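Ferric-chelate reductase (NAD(P)H) (Archaeoglobus fulgidus, PDB 1I0R) reduces ferric iron held in siderophores and other chelators to the ferrous form, taking electrons from NADH or NADPH with a flavin cofactor. Local coordinates at residues N21-A29 with F79-F90; V64-F75 with V105-I113. One frame throughout, in Å; residues are numbered along the deposited sequence.

Contact 1: N21-A29 with F79-F90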
loop_
_atom_site.group_PDB
_atom_site.type_symbol
_atom_site.label_atom_id
_atom_site.label_comp_id
_atom_site.label_asym_id
_atom_site.label_seq_id
_atom_site.Cartn_x
_atom_site.Cartn_y
_atom_site.Cartn_z
ATOM N N ASN B 21 -5.833 -10.835 25.818
ATOM C CA ASN B 21 -5.637 -11.564 27.070
ATOM C C ASN B 21 -4.591 -10.873 27.942
ATOM O O ASN B 21 -3.684 -11.522 28.477
ATOM C CB ASN B 21 -5.184 -12.991 26.754
ATOM C CG ASN B 21 -6.200 -13.752 25.923
ATOM O OD1 ASN B 21 -5.845 -14.615 25.113
ATOM N ND2 ASN B 21 -7.479 -13.445 26.129
ATOM N N GLY B 22 -4.708 -9.555 28.063
ATOM C CA GLY B 22 -3.769 -8.799 28.873
ATOM C C GLY B 22 -2.322 -8.903 28.429
ATOM O O GLY B 22 -1.405 -8.736 29.238
ATOM N N ARG B 23 -2.105 -9.178 27.146
ATOM C CA ARG B 23 -0.756 -9.290 26.611
ATOM C C ARG B 23 -0.592 -8.425 25.366
ATOM O O ARG B 23 -1.325 -8.595 24.397
ATOM C CB ARG B 23 -0.448 -10.739 26.252
ATOM C CG ARG B 23 0.928 -10.944 25.654
ATOM C CD ARG B 23 1.263 -12.420 25.495
ATOM N NE ARG B 23 1.296 -13.128 26.778
ATOM C CZ ARG B 23 0.224 -13.592 27.424
ATOM N NH1 ARG B 23 -0.996 -13.434 26.918
ATOM N NH2 ARG B 23 0.373 -14.225 28.582
ATOM N N LYS B 24 0.366 -7.505 25.417
ATOM C CA LYS B 24 0.655 -6.609 24.292
ATOM C C LYS B 24 1.348 -7.408 23.197
ATOM O O LYS B 24 2.161 -8.288 23.490
ATOM C CB LYS B 24 1.580 -5.466 24.729
ATOM C CG LYS B 24 0.988 -4.528 25.798
ATOM C CD LYS B 24 1.898 -3.334 26.115
ATOM C CE LYS B 24 3.247 -3.738 26.720
ATOM N NZ LYS B 24 3.124 -4.421 28.031
ATOM N N CYS B 25 1.025 -7.096 21.938
ATOM C CA CYS B 25 1.640 -7.770 20.792
ATOM C C CYS B 25 2.022 -6.723 19.753
ATOM O O CYS B 25 1.445 -5.638 19.713
ATOM C CB CYS B 25 0.675 -8.743 20.127
ATOM S SG CYS B 25 0.151 -10.178 21.109
ATOM N N GLY B 26 3.011 -7.041 18.935
ATOM C CA GLY B 26 3.403 -6.095 17.898
ATOM C C GLY B 26 4.291 -6.787 16.887
ATOM O O GLY B 26 5.009 -7.716 17.227
ATOM N N GLN B 27 4.227 -6.351 15.632
ATOM C CA GLN B 27 5.064 -6.934 14.597
ATOM C C GLN B 27 5.382 -5.872 13.553
ATOM O O GLN B 27 4.647 -4.893 13.407
ATOM C CB GLN B 27 4.360 -8.097 13.890
ATOM C CG GLN B 27 3.202 -7.656 13.015
ATOM C CD GLN B 27 2.738 -8.719 12.021
ATOM O OE1 GLN B 27 1.921 -9.580 12.348
ATOM N NE2 GLN B 27 3.256 -8.651 10.790
ATOM N N ILE B 28 6.500 -6.042 12.864
ATOM C CA ILE B 28 6.831 -5.118 11.778
ATOM C C ILE B 28 5.976 -5.559 10.599
ATOM O O ILE B 28 5.728 -6.751 10.398
ATOM C CB ILE B 28 8.320 -5.234 11.366
ATOM C CG1 ILE B 28 9.218 -4.656 12.468
ATOM C CG2 ILE B 28 8.567 -4.471 10.059
ATOM C CD1 ILE B 28 8.895 -3.211 12.852
ATOM N N ALA B 29 5.510 -4.598 9.810
ATOM C CA ALA B 29 4.694 -4.915 8.646
ATOM C C ALA B 29 4.966 -3.870 7.580
ATOM O O ALA B 29 5.298 -2.725 7.894
ATOM C CB ALA B 29 3.204 -4.880 9.014
ATOM N N PHE B 79 10.817 -6.088 16.950
ATOM C CA PHE B 79 9.484 -6.465 16.530
ATOM C C PHE B 79 9.430 -7.443 15.370
ATOM O O PHE B 79 8.379 -7.625 14.764
ATOM C CB PHE B 79 8.674 -5.211 16.204
ATOM C CG PHE B 79 8.384 -4.360 17.403
ATOM C CD1 PHE B 79 9.241 -3.333 17.773
ATOM C CD2 PHE B 79 7.261 -4.607 18.181
ATOM C CE1 PHE B 79 8.981 -2.559 18.911
ATOM C CE2 PHE B 79 6.991 -3.841 19.321
ATOM C CZ PHE B 79 7.851 -2.818 19.686
ATOM N N GLY B 80 10.553 -8.088 15.072
ATOM C CA GLY B 80 10.574 -9.040 13.976
ATOM C C GLY B 80 10.905 -10.477 14.351
ATOM O O GLY B 80 11.273 -11.274 13.484
ATOM N N PHE B 81 10.785 -10.820 15.633
ATOM C CA PHE B 81 11.074 -12.184 16.084
ATOM C C PHE B 81 9.795 -12.994 16.213
ATOM O O PHE B 81 8.892 -12.627 16.968
ATOM C CB PHE B 81 11.793 -12.184 17.443
ATOM C CG PHE B 81 13.195 -11.648 17.394
ATOM C CD1 PHE B 81 14.169 -12.279 16.619
ATOM C CD2 PHE B 81 13.539 -10.497 18.104
ATOM C CE1 PHE B 81 15.469 -11.772 16.548
ATOM C CE2 PHE B 81 14.834 -9.980 18.043
ATOM C CZ PHE B 81 15.802 -10.621 17.260
ATOM N N ARG B 82 9.723 -14.096 15.474
ATOM C CA ARG B 82 8.555 -14.965 15.521
ATOM C C ARG B 82 8.484 -15.605 16.911
ATOM O O ARG B 82 7.479 -16.219 17.276
ATOM C CB ARG B 82 8.659 -16.042 14.430
ATOM C CG ARG B 82 7.369 -16.820 14.143
ATOM C CD ARG B 82 6.183 -15.877 13.936
ATOM N NE ARG B 82 5.529 -15.569 15.206
ATOM C CZ ARG B 82 4.678 -14.564 15.401
ATOM N NH1 ARG B 82 4.371 -13.742 14.407
ATOM N NH2 ARG B 82 4.113 -14.400 16.588
ATOM N N LYS B 83 9.560 -15.459 17.684
ATOM C CA LYS B 83 9.604 -16.011 19.036
ATOM C C LYS B 83 10.315 -15.086 20.024
ATOM O O LYS B 83 11.543 -14.989 20.041
ATOM C CB LYS B 83 10.272 -17.393 19.034
ATOM C CG LYS B 83 9.306 -18.532 19.357
ATOM C CD LYS B 83 8.779 -18.427 20.787
ATOM C CE LYS B 83 7.474 -19.200 20.971
ATOM N NZ LYS B 83 7.580 -20.639 20.580
ATOM N N SER B 84 9.518 -14.414 20.850
ATOM C CA SER B 84 10.029 -13.491 21.857
ATOM C C SER B 84 8.902 -13.178 22.842
ATOM O O SER B 84 7.726 -13.266 22.494
ATOM C CB SER B 84 10.512 -12.197 21.195
ATOM O OG SER B 84 9.444 -11.521 20.548
ATOM N N SER B 85 9.266 -12.820 24.068
ATOM C CA SER B 85 8.277 -12.506 25.093
ATOM C C SER B 85 7.770 -11.070 24.977
ATOM O O SER B 85 8.393 -10.230 24.330
ATOM C CB SER B 85 8.877 -12.708 26.486
ATOM O OG SER B 85 9.924 -11.784 26.724
ATOM N N GLU B 86 6.634 -10.801 25.611
ATOM C CA GLU B 86 6.061 -9.465 25.597
ATOM C C GLU B 86 7.063 -8.504 26.229
ATOM O O GLU B 86 7.152 -7.338 25.845
ATOM C CB GLU B 86 4.746 -9.455 26.380
ATOM C CG GLU B 86 4.237 -8.074 26.764
ATOM C CD GLU B 86 2.918 -8.131 27.514
ATOM O OE1 GLU B 86 2.672 -9.137 28.214
ATOM O OE2 GLU B 86 2.135 -7.168 27.416
ATOM N N PHE B 87 7.825 -9.006 27.196
ATOM C CA PHE B 87 8.824 -8.194 27.879
ATOM C C PHE B 87 10.002 -7.881 26.957
ATOM O O PHE B 87 10.479 -6.748 26.910
ATOM C CB PHE B 87 9.337 -8.917 29.127
ATOM C CG PHE B 87 10.334 -8.122 29.919
ATOM C CD1 PHE B 87 9.914 -7.111 30.775
ATOM C CD2 PHE B 87 11.699 -8.368 29.789
ATOM C CE1 PHE B 87 10.839 -6.354 31.492
ATOM C CE2 PHE B 87 12.630 -7.617 30.499
ATOM C CZ PHE B 87 12.200 -6.609 31.351
ATOM N N GLU B 88 10.476 -8.889 26.231
ATOM C CA GLU B 88 11.597 -8.692 25.321
ATOM C C GLU B 88 11.244 -7.631 24.287
ATOM O O GLU B 88 12.080 -6.804 23.929
ATOM C CB GLU B 88 11.958 -10.004 24.609
ATOM C CG GLU B 88 12.488 -11.094 25.532
ATOM C CD GLU B 88 12.747 -12.414 24.814
ATOM O OE1 GLU B 88 11.789 -13.002 24.266
ATOM O OE2 GLU B 88 13.912 -12.868 24.800
ATOM N N LYS B 89 9.997 -7.650 23.823
ATOM C CA LYS B 89 9.541 -6.697 22.817
ATOM C C LYS B 89 9.295 -5.272 23.295
ATOM O O LYS B 89 9.766 -4.324 22.669
ATOM C CB LYS B 89 8.270 -7.205 22.132
ATOM C CG LYS B 89 8.522 -8.157 20.973
ATOM C CD LYS B 89 7.227 -8.502 20.268
ATOM C CE LYS B 89 7.484 -9.387 19.067
ATOM N NZ LYS B 89 6.210 -9.834 18.447
ATOM N N PHE B 90 8.567 -5.109 24.394
ATOM C CA PHE B 90 8.267 -3.766 24.867
ATOM C C PHE B 90 9.136 -3.169 25.970
ATOM O O PHE B 90 9.030 -1.977 26.242
ATOM C CB PHE B 90 6.792 -3.676 25.279
ATOM C CG PHE B 90 5.829 -3.951 24.152
ATOM C CD1 PHE B 90 5.503 -5.257 23.797
ATOM C CD2 PHE B 90 5.258 -2.901 23.435
ATOM C CE1 PHE B 90 4.622 -5.516 22.748
ATOM C CE2 PHE B 90 4.372 -3.150 22.379
ATOM C CZ PHE B 90 4.055 -4.459 22.037
HETATM O O HOH W 1 3.978 -9.813 19.597
#

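Contact 2: V64-F75 with V105-I113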
loop_
_atom_site.group_PDB
_atom_site.type_symbol
_atom_site.label_atom_id
_atom_site.label_comp_id
_atom_site.label_asym_id
_atom_site.label_seq_id
_atom_site.Cartn_x
_atom_site.Cartn_y
_atom_site.Cartn_z
ATOM N N VAL B 64 -1.077 1.434 14.588
ATOM C CA VAL B 64 -0.053 1.484 13.550
ATOM C C VAL B 64 0.928 2.603 13.890
ATOM O O VAL B 64 0.512 3.745 14.116
ATOM C CB VAL B 64 -0.645 1.807 12.130
ATOM C CG1 VAL B 64 0.492 1.968 11.104
ATOM C CG2 VAL B 64 -1.575 0.690 11.682
ATOM N N SER B 65 2.219 2.280 13.951
ATOM C CA SER B 65 3.254 3.288 14.168
ATOM C C SER B 65 4.002 3.442 12.829
ATOM O O SER B 65 4.515 2.451 12.291
ATOM C CB SER B 65 4.259 2.820 15.217
ATOM O OG SER B 65 3.609 2.603 16.453
ATOM N N VAL B 66 4.059 4.653 12.276
ATOM C CA VAL B 66 4.778 4.853 11.007
ATOM C C VAL B 66 6.228 5.166 11.363
ATOM O O VAL B 66 6.522 6.221 11.934
ATOM C CB VAL B 66 4.153 6.012 10.193
ATOM C CG1 VAL B 66 4.856 6.142 8.825
ATOM C CG2 VAL B 66 2.667 5.746 9.988
ATOM N N LEU B 67 7.135 4.252 11.033
ATOM C CA LEU B 67 8.541 4.435 11.402
ATOM C C LEU B 67 9.299 5.531 10.677
ATOM O O LEU B 67 9.100 5.758 9.489
ATOM C CB LEU B 67 9.298 3.114 11.248
ATOM C CG LEU B 67 8.750 1.970 12.104
ATOM C CD1 LEU B 67 9.379 0.628 11.694
ATOM C CD2 LEU B 67 9.016 2.298 13.575
ATOM N N GLU B 68 10.163 6.229 11.418
ATOM C CA GLU B 68 10.963 7.301 10.837
ATOM C C GLU B 68 12.165 6.730 10.084
ATOM O O GLU B 68 12.625 5.611 10.354
ATOM C CB GLU B 68 11.434 8.282 11.926
ATOM C CG GLU B 68 12.465 7.698 12.898
ATOM C CD GLU B 68 12.938 8.718 13.936
ATOM O OE1 GLU B 68 13.143 9.891 13.568
ATOM O OE2 GLU B 68 13.119 8.353 15.120
ATOM N N LEU B 69 12.654 7.506 9.120
ATOM C CA LEU B 69 13.781 7.105 8.284
ATOM C C LEU B 69 15.000 6.608 9.056
ATOM O O LEU B 69 15.660 5.653 8.646
ATOM C CB LEU B 69 14.187 8.292 7.399
ATOM C CG LEU B 69 15.515 8.188 6.647
ATOM C CD1 LEU B 69 15.439 7.069 5.611
ATOM C CD2 LEU B 69 15.823 9.530 5.984
ATOM N N GLU B 70 15.289 7.253 10.176
ATOM C CA GLU B 70 16.455 6.879 10.968
ATOM C C GLU B 70 16.232 5.853 12.073
ATOM O O GLU B 70 17.030 5.763 13.007
ATOM C CB GLU B 70 17.094 8.138 11.554
ATOM C CG GLU B 70 17.867 8.950 10.532
ATOM C CD GLU B 70 18.541 10.156 11.149
ATOM O OE1 GLU B 70 17.822 11.107 11.528
ATOM O OE2 GLU B 70 19.790 10.147 11.267
ATOM N N THR B 71 15.163 5.072 11.968
ATOM C CA THR B 71 14.876 4.049 12.968
ATOM C C THR B 71 16.019 3.035 13.020
ATOM O O THR B 71 16.413 2.483 12.000
ATOM C CB THR B 71 13.562 3.296 12.640
ATOM O OG1 THR B 71 12.463 4.219 12.648
ATOM C CG2 THR B 71 13.297 2.219 13.683
ATOM N N PRO B 72 16.574 2.778 14.217
ATOM C CA PRO B 72 17.678 1.810 14.327
ATOM C C PRO B 72 17.297 0.389 13.900
ATOM O O PRO B 72 16.213 -0.095 14.222
ATOM C CB PRO B 72 18.049 1.878 15.810
ATOM C CG PRO B 72 17.694 3.289 16.182
ATOM C CD PRO B 72 16.362 3.485 15.492
ATOM N N MET B 73 18.184 -0.294 13.182
ATOM C CA MET B 73 17.866 -1.652 12.756
ATOM C C MET B 73 17.569 -2.567 13.944
ATOM O O MET B 73 16.779 -3.509 13.834
ATOM C CB MET B 73 19.016 -2.240 11.929
ATOM C CG MET B 73 19.242 -1.548 10.595
ATOM S SD MET B 73 17.840 -1.762 9.458
ATOM C CE MET B 73 18.259 -3.340 8.694
ATOM N N GLU B 74 18.206 -2.297 15.080
ATOM C CA GLU B 74 17.990 -3.118 16.266
ATOM C C GLU B 74 16.556 -2.978 16.770
ATOM O O GLU B 74 15.951 -3.947 17.231
ATOM C CB GLU B 74 18.980 -2.739 17.380
ATOM C CG GLU B 74 19.226 -1.243 17.541
ATOM C CD GLU B 74 20.456 -0.752 16.771
ATOM O OE1 GLU B 74 20.548 -0.998 15.542
ATOM O OE2 GLU B 74 21.336 -0.112 17.403
ATOM N N PHE B 75 16.020 -1.768 16.669
ATOM C CA PHE B 75 14.658 -1.491 17.115
ATOM C C PHE B 75 13.690 -2.249 16.213
ATOM O O PHE B 75 12.742 -2.871 16.681
ATOM C CB PHE B 75 14.394 0.017 17.047
ATOM C CG PHE B 75 13.063 0.436 17.613
ATOM C CD1 PHE B 75 12.880 0.576 18.986
ATOM C CD2 PHE B 75 12.000 0.728 16.765
ATOM C CE1 PHE B 75 11.663 1.004 19.507
ATOM C CE2 PHE B 75 10.773 1.158 17.275
ATOM C CZ PHE B 75 10.602 1.298 18.650
ATOM N N VAL B 105 2.835 2.488 19.984
ATOM C CA VAL B 105 4.268 2.743 20.112
ATOM C C VAL B 105 4.641 4.090 19.502
ATOM O O VAL B 105 4.460 4.313 18.298
ATOM C CB VAL B 105 5.100 1.627 19.443
ATOM C CG1 VAL B 105 6.586 1.957 19.512
ATOM C CG2 VAL B 105 4.841 0.300 20.134
ATOM N N THR B 106 5.172 4.990 20.327
ATOM C CA THR B 106 5.535 6.324 19.866
ATOM C C THR B 106 7.008 6.481 19.565
ATOM O O THR B 106 7.406 7.413 18.855
ATOM C CB THR B 106 5.115 7.395 20.890
ATOM O OG1 THR B 106 5.624 7.024 22.177
ATOM C CG2 THR B 106 3.591 7.476 20.988
ATOM N N GLN B 107 7.815 5.561 20.085
ATOM C CA GLN B 107 9.256 5.634 19.844
ATOM C C GLN B 107 9.575 5.428 18.367
ATOM O O GLN B 107 9.117 4.464 17.762
ATOM C CB GLN B 107 9.993 4.589 20.667
ATOM C CG GLN B 107 11.466 4.943 20.876
ATOM C CD GLN B 107 12.152 3.984 21.830
ATOM O OE1 GLN B 107 11.510 3.403 22.707
ATOM N NE2 GLN B 107 13.464 3.814 21.662
ATOM N N HIS B 108 10.368 6.343 17.814
ATOM C CA HIS B 108 10.781 6.319 16.409
ATOM C C HIS B 108 9.622 6.425 15.431
ATOM O O HIS B 108 9.766 6.075 14.257
ATOM C CB HIS B 108 11.582 5.051 16.110
ATOM C CG HIS B 108 12.844 4.951 16.908
ATOM N ND1 HIS B 108 13.842 5.899 16.831
ATOM C CD2 HIS B 108 13.235 4.062 17.850
ATOM C CE1 HIS B 108 14.794 5.600 17.700
ATOM N NE2 HIS B 108 14.451 4.491 18.331
ATOM N N ALA B 109 8.491 6.936 15.903
ATOM C CA ALA B 109 7.316 7.060 15.050
ATOM C C ALA B 109 7.039 8.473 14.607
ATOM O O ALA B 109 7.030 9.407 15.419
ATOM C CB ALA B 109 6.095 6.499 15.767
ATOM N N VAL B 110 6.800 8.639 13.308
ATOM C CA VAL B 110 6.491 9.949 12.763
ATOM C C VAL B 110 5.010 10.216 13.058
ATOM O O VAL B 110 4.592 11.362 13.230
ATOM C CB VAL B 110 6.761 9.986 11.234
ATOM C CG1 VAL B 110 6.360 11.350 10.651
ATOM C CG2 VAL B 110 8.237 9.689 10.960
ATOM N N ALA B 111 4.221 9.143 13.134
ATOM C CA ALA B 111 2.796 9.235 13.427
ATOM C C ALA B 111 2.269 7.907 13.972
ATOM O O ALA B 111 2.897 6.866 13.790
ATOM C CB ALA B 111 2.011 9.602 12.154
ATOM N N VAL B 112 1.132 7.961 14.655
ATOM C CA VAL B 112 0.463 6.773 15.172
ATOM C C VAL B 112 -1.010 6.860 14.834
ATOM O O VAL B 112 -1.592 7.954 14.801
ATOM C CB VAL B 112 0.637 6.583 16.713
ATOM C CG1 VAL B 112 2.074 6.193 17.012
ATOM C CG2 VAL B 112 0.249 7.856 17.471
ATOM N N ILE B 113 -1.607 5.704 14.552
ATOM C CA ILE B 113 -3.012 5.616 14.207
ATOM C C ILE B 113 -3.618 4.498 15.023
ATOM O O ILE B 113 -2.979 3.464 15.222
ATOM C CB ILE B 113 -3.159 5.273 12.694
ATOM C CG1 ILE B 113 -2.489 6.369 11.865
ATOM C CG2 ILE B 113 -4.610 5.055 12.329
ATOM C CD1 ILE B 113 -2.310 5.982 10.392
HETATM O O HOH W 2 1.529 1.315 17.656
#

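Contact 1: N21-A29 with F79-F90
Glu86 runs out fully extended, CG anti to the backbone N (chi1 164°) and chi2 near 180°, and this carries its carboxylate to the start of strand 23-29, where Lys24 curls back to meet it through bends at chi3 and chi4. Two donors grip one oxygen there: Lys24 N lies 2.7 Å from Glu86 OE2, and Lys24 NZ closes a salt bridge to the same OE2 at 3.0 Å. They come in from opposite faces of the carboxylate plane, so the oxygen is pinched between main chain and ammonium. The folded lysine also lies over Phe90, its CB 3.9 Å from the ring centroid in a CH-pi contact, while Phe79 CE2 sits over the other face of that ring. Gly26 brings its backbone to the edges of both rings. Beyond it, the straight chain of Lys89 delivers NZ to Gly26 O at 2.7 Å, almost in line with the carbonyl bond, and water 1 links the same NZ to Gly26 N. Further on, Ile28 N donates a hydrogen bond to Phe79 O (3.1 Å), with Ile28 CG1 against Phe79 CB. Helix 86-90, opened by the Ser85-Glu88 capping box, thus packs against strand 23-37 of the flavin reductase barrel, and Gln27, Ile28, Arg82 and Lys89 belong to its FMN-binding site.

Contact 2: V64-F75 with V105-I113
His108 is the main bump of this contact, and residues 68-75 form the hollow that takes it. Its ring drives edge-on into Phe75, CD2 above the centre of the phenyl face, in a T-shaped pair with centroids 4.6 Å apart and planes at 71°. Pro72 closes one imidazole face: its CD stands 3.6 Å from the ring centroid. Thr71 OG1 and CG2 border His108 CB, and Glu68 reaches the ring's edge, where His108 ND1 donates to Glu68 OE2 (3.1 Å) almost in the imidazole plane. Glu68 gets there by tucking CG between its backbone N and carbonyl carbon (chi1 69°), then running straight. Gln107 lies beside the phenyl ring, its CB against Phe75 CZ and its amide carbon against Phe75 CE1, while OE1 is held by Glu94 N. With only an alanine here in place of His108, Glu68 OE2 would probably lose its imidazole donor and a gap open between Pro72 and Phe75. Further along, Val110 CG2 nests against Glu68 CB at 3.6 Å, and Val64 packs beside Ile113, the antiparallel strands paired by Val64 N to Ile113 O and Ile113 N to Val64 O (both 2.9 Å). Phe6 of the second subunit packs on Ile113. On the other face, Ser65 OG donates to Val105 O (2.7 Å), on a carbonyl lone pair, and accepts from water 2, which accepts from Val105 N. Main-chain hydrogen bonds, Glu68 N to His108 O among them, thus stitch a seam with few buried polar side chains: the imidazole is likely protonated at ND1, and the serine hydroxyl is satisfied both ways.

Contact 2 pairs two strands of the six-stranded antiparallel barrel, 61-67 and 109-122; contact 1 sets helix 86-90 and the loop before it against strand 23-37 of the same barrel. Their segments alternate along the sequence, and helix 73-78, begun in contact 2, leads on to helix 86-90. The centres lie about 15 Å apart, yet the two touch directly, Ile28 CD1 packing on Leu67 CD1 at 4.0 Å and Phe90 CE2 on Val105 CG2 at 4.1 Å. Contact 1 carries FMN-binding residues itself; contact 2 borders that site through Leu67. The NADP(+)-binding Tyr150 has its side chain about 6 Å from that of Ile28 and about 7 Å from that of Leu67, so the join lies close to both nucleotide sites.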